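Local coordinates for uncharacterized protein (Bacteroides ovatus, PDB 4IRT), which is of unknown function but is a putative neuraminidase with BNR repeats, and so may cleave sialic acid from glycans, at residues Ile329-Ala342 against Thr353-Pro367. Residues are numbered along the deposited sequence; the frame is centred on the assembly and turned at random. Where two conformers were deposited one is given.
Sequences IFRDEERGSRVSMA and TITDLTDFSVDAWEP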
loop_
_atom_site.group_PDB
_atom_site.type_symbol
_atom_site.label_atom_id
_atom_site.label_comp_id
_atom_site.label_asym_id
_atom_site.label_seq_id
_atom_site.Cartn_x
_atom_site.Cartn_y
_atom_site.Cartn_z
ATOM N N ILE A 329 8.064 -7.764 -5.541
ATOM C CA ILE A 329 7.033 -8.775 -5.414
ATOM C C ILE A 329 5.856 -8.472 -6.358
ATOM O O ILE A 329 5.377 -7.320 -6.430
ATOM C CB ILE A 329 6.533 -8.885 -3.969
ATOM C CG1 ILE A 329 7.698 -9.042 -2.986
ATOM C CG2 ILE A 329 5.579 -10.059 -3.836
ATOM C CD1 ILE A 329 8.527 -10.299 -3.201
ATOM N N PHE A 330 5.464 -9.476 -7.138
ATOM C CA PHE A 330 4.431 -9.332 -8.125
ATOM C C PHE A 330 3.643 -10.632 -8.357
ATOM O O PHE A 330 3.837 -11.613 -7.659
ATOM C CB PHE A 330 5.023 -8.798 -9.421
ATOM C CG PHE A 330 5.889 -9.764 -10.169
ATOM C CD1 PHE A 330 7.218 -9.969 -9.804
ATOM C CD2 PHE A 330 5.408 -10.415 -11.310
ATOM C CE1 PHE A 330 8.039 -10.793 -10.555
ATOM C CE2 PHE A 330 6.221 -11.265 -12.033
ATOM C CZ PHE A 330 7.536 -11.473 -11.643
ATOM N N ARG A 331 2.713 -10.574 -9.296
ATOM C CA ARG A 331 1.923 -11.751 -9.685
ATOM C C ARG A 331 1.554 -11.545 -11.134
ATOM O O ARG A 331 1.059 -10.475 -11.506
ATOM C CB ARG A 331 0.712 -11.862 -8.764
ATOM C CG ARG A 331 -0.366 -12.887 -9.142
ATOM C CD ARG A 331 -1.373 -12.352 -10.141
ATOM N NE ARG A 331 -2.168 -11.292 -9.554
ATOM C CZ ARG A 331 -2.957 -10.454 -10.218
ATOM N NH1 ARG A 331 -3.069 -10.484 -11.549
ATOM N NH2 ARG A 331 -3.662 -9.585 -9.527
ATOM N N ASP A 332 1.726 -12.582 -11.948
ATOM C CA ASP A 332 1.580 -12.449 -13.404
ATOM C C ASP A 332 0.914 -13.694 -13.982
ATOM O O ASP A 332 1.369 -14.815 -13.745
ATOM C CB ASP A 332 2.979 -12.216 -14.006
ATOM C CG ASP A 332 2.967 -11.730 -15.475
ATOM O OD1 ASP A 332 2.033 -12.025 -16.260
ATOM O OD2 ASP A 332 3.988 -11.086 -15.845
ATOM N N GLU A 333 -0.151 -13.496 -14.757
ATOM C CA GLU A 333 -0.757 -14.600 -15.526
ATOM C C GLU A 333 0.254 -15.381 -16.368
ATOM O O GLU A 333 0.115 -16.607 -16.542
ATOM C CB GLU A 333 -1.854 -14.100 -16.460
ATOM C CG GLU A 333 -3.192 -13.908 -15.771
ATOM C CD GLU A 333 -4.356 -13.730 -16.749
ATOM O OE1 GLU A 333 -4.181 -13.955 -17.975
ATOM O OE2 GLU A 333 -5.444 -13.348 -16.273
ATOM N N GLU A 334 1.273 -14.696 -16.870
ATOM C CA GLU A 334 2.351 -15.369 -17.613
ATOM C C GLU A 334 3.098 -16.404 -16.796
ATOM O O GLU A 334 3.768 -17.253 -17.374
ATOM C CB GLU A 334 3.418 -14.367 -18.112
ATOM C CG GLU A 334 2.998 -13.600 -19.339
ATOM C CD GLU A 334 4.159 -12.917 -20.062
ATOM O OE1 GLU A 334 5.320 -12.965 -19.615
ATOM O OE2 GLU A 334 3.892 -12.326 -21.096
ATOM N N ARG A 335 3.092 -16.251 -15.467
ATOM C CA ARG A 335 3.732 -17.201 -14.566
ATOM C C ARG A 335 2.703 -18.020 -13.794
ATOM O O ARG A 335 2.981 -18.503 -12.708
ATOM C CB ARG A 335 4.643 -16.460 -13.593
ATOM C CG ARG A 335 5.737 -15.655 -14.303
ATOM C CD ARG A 335 6.833 -15.157 -13.343
ATOM N NE ARG A 335 7.596 -16.253 -12.774
ATOM C CZ ARG A 335 8.679 -16.797 -13.305
ATOM N NH1 ARG A 335 9.165 -16.362 -14.466
ATOM N NH2 ARG A 335 9.272 -17.803 -12.694
ATOM N N GLY A 336 1.495 -18.138 -14.317
ATOM C CA GLY A 336 0.464 -18.910 -13.625
ATOM C C GLY A 336 -0.150 -18.236 -12.409
ATOM O O GLY A 336 -0.748 -18.904 -11.571
ATOM N N SER A 337 -0.014 -16.906 -12.323
ATOM C CA SER A 337 -0.572 -16.125 -11.206
ATOM C C SER A 337 -0.084 -16.611 -9.850
ATOM O O SER A 337 -0.798 -16.546 -8.841
ATOM C CB SER A 337 -2.108 -16.044 -11.302
ATOM O OG SER A 337 -2.488 -15.656 -12.618
ATOM N N ARG A 338 1.167 -17.075 -9.812
ATOM C CA ARG A 338 1.815 -17.402 -8.549
ATOM C C ARG A 338 2.254 -16.106 -7.862
ATOM O O ARG A 338 2.204 -15.024 -8.459
ATOM C CB ARG A 338 2.995 -18.342 -8.822
ATOM C CG ARG A 338 2.516 -19.690 -9.381
ATOM C CD ARG A 338 3.651 -20.564 -9.883
ATOM N NE ARG A 338 3.173 -21.883 -10.298
ATOM C CZ ARG A 338 2.880 -22.213 -11.554
ATOM N NH1 ARG A 338 3.003 -21.327 -12.537
ATOM N NH2 ARG A 338 2.455 -23.434 -11.823
ATOM N N VAL A 339 2.647 -16.195 -6.598
ATOM C CA VAL A 339 3.360 -15.086 -5.978
ATOM C C VAL A 339 4.743 -15.170 -6.587
ATOM O O VAL A 339 5.353 -16.239 -6.567
ATOM C CB VAL A 339 3.464 -15.220 -4.458
ATOM C CG1 VAL A 339 4.304 -14.096 -3.895
ATOM C CG2 VAL A 339 2.077 -15.208 -3.856
ATOM N N SER A 340 5.228 -14.077 -7.162
ATOM C CA SER A 340 6.546 -14.089 -7.789
ATOM C C SER A 340 7.419 -12.998 -7.222
ATOM O O SER A 340 6.905 -12.028 -6.633
ATOM C CB SER A 340 6.416 -13.961 -9.301
ATOM O OG SER A 340 5.687 -15.048 -9.890
HETATM N N MSE A 341 8.741 -13.162 -7.380
HETATM C CA MSE A 341 9.714 -12.184 -6.913
HETATM C C MSE A 341 10.774 -11.959 -7.951
HETATM O O MSE A 341 11.274 -12.906 -8.556
HETATM C CB MSE A 341 10.384 -12.590 -5.597
HETATM C CG MSE A 341 11.437 -11.593 -5.107
HETATM SE SE MSE A 341 11.895 -12.122 -3.246
HETATM C CE MSE A 341 13.209 -13.346 -3.918
ATOM N N ALA A 342 11.139 -10.695 -8.146
ATOM C CA ALA A 342 12.304 -10.333 -8.926
ATOM C C ALA A 342 13.334 -9.668 -8.013
ATOM O O ALA A 342 12.979 -8.883 -7.129
ATOM C CB ALA A 342 11.917 -9.418 -10.082
ATOM N N THR A 353 16.593 -11.301 -11.479
ATOM C CA THR A 353 16.322 -12.734 -11.480
ATOM C C THR A 353 14.924 -12.994 -10.899
ATOM O O THR A 353 14.556 -12.413 -9.866
ATOM C CB THR A 353 17.389 -13.505 -10.699
ATOM O OG1 THR A 353 17.313 -13.161 -9.320
ATOM C CG2 THR A 353 18.781 -13.191 -11.233
ATOM N N ILE A 354 14.151 -13.833 -11.580
ATOM C CA ILE A 354 12.760 -14.062 -11.214
ATOM C C ILE A 354 12.628 -15.431 -10.626
ATOM O O ILE A 354 13.149 -16.391 -11.169
ATOM C CB ILE A 354 11.809 -14.021 -12.422
ATOM C CG1 ILE A 354 12.165 -12.880 -13.352
ATOM C CG2 ILE A 354 10.357 -13.936 -11.959
ATOM C CD1 ILE A 354 12.095 -11.545 -12.680
ATOM N N THR A 355 11.885 -15.505 -9.530
ATOM C CA THR A 355 11.535 -16.774 -8.927
ATOM C C THR A 355 10.053 -16.727 -8.526
ATOM O O THR A 355 9.459 -15.651 -8.414
ATOM C CB THR A 355 12.381 -17.078 -7.686
ATOM O OG1 THR A 355 12.280 -16.009 -6.733
ATOM C CG2 THR A 355 13.865 -17.319 -8.041
ATOM N N ASP A 356 9.473 -17.903 -8.326
ATOM C CA ASP A 356 8.118 -17.995 -7.815
ATOM C C ASP A 356 8.193 -18.375 -6.353
ATOM O O ASP A 356 8.927 -19.297 -5.994
ATOM C CB ASP A 356 7.329 -19.051 -8.611
ATOM C CG ASP A 356 7.119 -18.652 -10.064
ATOM O OD1 ASP A 356 6.899 -17.444 -10.355
ATOM O OD2 ASP A 356 7.209 -19.541 -10.950
ATOM N N LEU A 357 7.430 -17.684 -5.527
ATOM C CA LEU A 357 7.415 -17.931 -4.088
ATOM C C LEU A 357 6.316 -18.929 -3.683
ATOM O O LEU A 357 6.402 -19.503 -2.606
ATOM C CB LEU A 357 7.261 -16.631 -3.309
ATOM C CG LEU A 357 8.226 -15.506 -3.645
ATOM C CD1 LEU A 357 8.034 -14.321 -2.729
ATOM C CD2 LEU A 357 9.660 -15.978 -3.581
ATOM N N THR A 358 5.294 -19.115 -4.527
ATOM C CA THR A 358 4.300 -20.157 -4.332
ATOM C C THR A 358 4.277 -21.067 -5.549
ATOM O O THR A 358 4.620 -20.658 -6.655
ATOM C CB THR A 358 2.871 -19.607 -4.112
ATOM O OG1 THR A 358 2.431 -18.824 -5.234
ATOM C CG2 THR A 358 2.779 -18.779 -2.811
ATOM N N ASP A 359 3.877 -22.311 -5.338
ATOM C CA ASP A 359 3.742 -23.240 -6.452
ATOM C C ASP A 359 2.309 -23.252 -6.974
ATOM O O ASP A 359 2.018 -23.927 -7.953
ATOM C CB ASP A 359 4.232 -24.652 -6.074
ATOM C CG ASP A 359 3.393 -25.321 -4.991
ATOM O OD1 ASP A 359 2.241 -24.911 -4.749
ATOM O OD2 ASP A 359 3.901 -26.294 -4.386
ATOM N N PHE A 360 1.434 -22.504 -6.311
ATOM C CA PHE A 360 0.009 -22.410 -6.667
ATOM C C PHE A 360 -0.390 -20.989 -7.063
ATOM O O PHE A 360 0.229 -20.016 -6.640
ATOM C CB PHE A 360 -0.908 -22.895 -5.500
ATOM C CG PHE A 360 -0.697 -22.166 -4.209
ATOM C CD1 PHE A 360 -1.373 -20.999 -3.916
ATOM C CD2 PHE A 360 0.222 -22.654 -3.267
ATOM C CE1 PHE A 360 -1.176 -20.327 -2.714
ATOM C CE2 PHE A 360 0.434 -21.986 -2.060
ATOM C CZ PHE A 360 -0.269 -20.811 -1.786
ATOM N N SER A 361 -1.458 -20.896 -7.844
ATOM C CA SER A 361 -2.039 -19.610 -8.269
ATOM C C SER A 361 -2.773 -18.945 -7.134
ATOM O O SER A 361 -3.535 -19.593 -6.418
ATOM C CB SER A 361 -3.053 -19.831 -9.392
ATOM O OG SER A 361 -3.814 -18.669 -9.610
ATOM N N VAL A 362 -2.563 -17.654 -6.984
ATOM C CA VAL A 362 -3.329 -16.819 -6.061
ATOM C C VAL A 362 -4.273 -15.875 -6.808
ATOM O O VAL A 362 -4.871 -14.982 -6.201
ATOM C CB VAL A 362 -2.407 -16.024 -5.103
ATOM C CG1 VAL A 362 -1.837 -16.937 -4.032
ATOM C CG2 VAL A 362 -1.282 -15.301 -5.857
ATOM N N ASP A 363 -4.393 -16.106 -8.124
ATOM C CA ASP A 363 -5.293 -15.406 -9.037
ATOM C C ASP A 363 -5.281 -13.866 -8.911
ATOM O O ASP A 363 -4.329 -13.232 -9.354
ATOM C CB ASP A 363 -6.701 -15.997 -8.936
ATOM C CG ASP A 363 -7.637 -15.500 -10.029
ATOM O OD1 ASP A 363 -7.180 -15.076 -11.107
ATOM O OD2 ASP A 363 -8.840 -15.550 -9.832
ATOM N N ALA A 364 -6.297 -13.278 -8.282
ATOM C CA ALA A 364 -6.441 -11.793 -8.243
ATOM C C ALA A 364 -5.639 -11.107 -7.143
ATOM O O ALA A 364 -5.672 -9.878 -7.014
ATOM C CB ALA A 364 -7.903 -11.436 -8.102
ATOM N N TRP A 365 -4.953 -11.895 -6.335
ATOM C CA TRP A 365 -4.091 -11.390 -5.269
ATOM C C TRP A 365 -3.124 -10.299 -5.764
ATOM O O TRP A 365 -2.577 -10.389 -6.881
ATOM C CB TRP A 365 -3.276 -12.551 -4.696
ATOM C CG TRP A 365 -2.191 -12.218 -3.696
ATOM C CD1 TRP A 365 -2.334 -12.205 -2.356
ATOM C CD2 TRP A 365 -0.803 -11.957 -3.949
ATOM N NE1 TRP A 365 -1.161 -11.911 -1.752
ATOM C CE2 TRP A 365 -0.193 -11.756 -2.703
ATOM C CE3 TRP A 365 -0.025 -11.824 -5.105
ATOM C CZ2 TRP A 365 1.156 -11.471 -2.568
ATOM C CZ3 TRP A 365 1.324 -11.525 -4.964
ATOM C CH2 TRP A 365 1.899 -11.378 -3.704
ATOM N N GLU A 366 -2.995 -9.260 -4.939
ATOM C CA GLU A 366 -1.885 -8.357 -4.994
ATOM C C GLU A 366 -1.129 -8.388 -3.678
ATOM O O GLU A 366 -1.702 -8.664 -2.615
ATOM C CB GLU A 366 -2.337 -6.935 -5.299
ATOM C CG GLU A 366 -3.188 -6.749 -6.543
ATOM C CD GLU A 366 -3.514 -5.287 -6.781
ATOM O OE1 GLU A 366 -4.158 -4.657 -5.906
ATOM O OE2 GLU A 366 -3.165 -4.776 -7.859
ATOM N N PRO A 367 0.168 -8.062 -3.711
ATOM C CA PRO A 367 0.944 -8.093 -2.472
ATOM C C PRO A 367 0.693 -6.979 -1.482
ATOM O O PRO A 367 0.440 -5.824 -1.865
ATOM C CB PRO A 367 2.397 -7.972 -2.945
ATOM C CG PRO A 367 2.288 -7.328 -4.311
ATOM C CD PRO A 367 0.992 -7.759 -4.897
HETATM O O HOH W 1 -3.502 -13.186 -12.695
HETATM O O HOH W 2 5.786 -19.884 -13.204
#
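Arg335 and Ser340 converge on one carboxylate oxygen of Asp356. Arg335 NE approaches Asp356 OD1 on its syn side at 2.8 Å in an almost straight salt bridge (172°), while Ser340 OG donates to OD1 at 2.7 Å, nearly along the C-O bond. Guanidinium and carboxylate planes are twisted 51° apart, and the second link, from Arg335 NH2 to OD2, is weak. Aspartate suits a spot where so many donors gather, and Ile354 spreads its CG2 over the centre of the Arg335 guanidinium, 3.6 Å from CZ.

Backbone bonds pair Met341 with Thr355 in both directions, and Leu357 N continues the register to Val339 O. Strand 353-356 is the outer strand of a four-stranded antiparallel sheet, one blade of a beta-propeller. Beyond it the chain folds back along loop 331-339: Thr358 OG1 accepts from Val339 N, and Val362 N donates to Ser337 O at 2.8 Å as a type II' turn, Val362 to Trp365, begins.

The bends of Arg331 at chi2 and chi3 turn its guanidinium back to Trp365 O, gripped side-on by NE at 2.9 Å and NH2 at 3.0 Å, in the guanidinium plane. Its several N-H groups suit the place, NH1 also serving Ile312 O. A leucine here has no N-H to offer, and Trp365 O would probably be left without these two donors and the turn freer to shift.

Val339, branched at CB, sets CG2 over the six-membered ring of Trp365, 3.9 Å from its centroid in a CH-pi contact, and CG1 against Leu357 CD1. Pro367 N lies over the opposite indole face, near its rim, and Ile329 CG2 and Arg331 CB meet the edge. A hydrogen bond from Trp365 NE1 to Phe383 O fixes the indole.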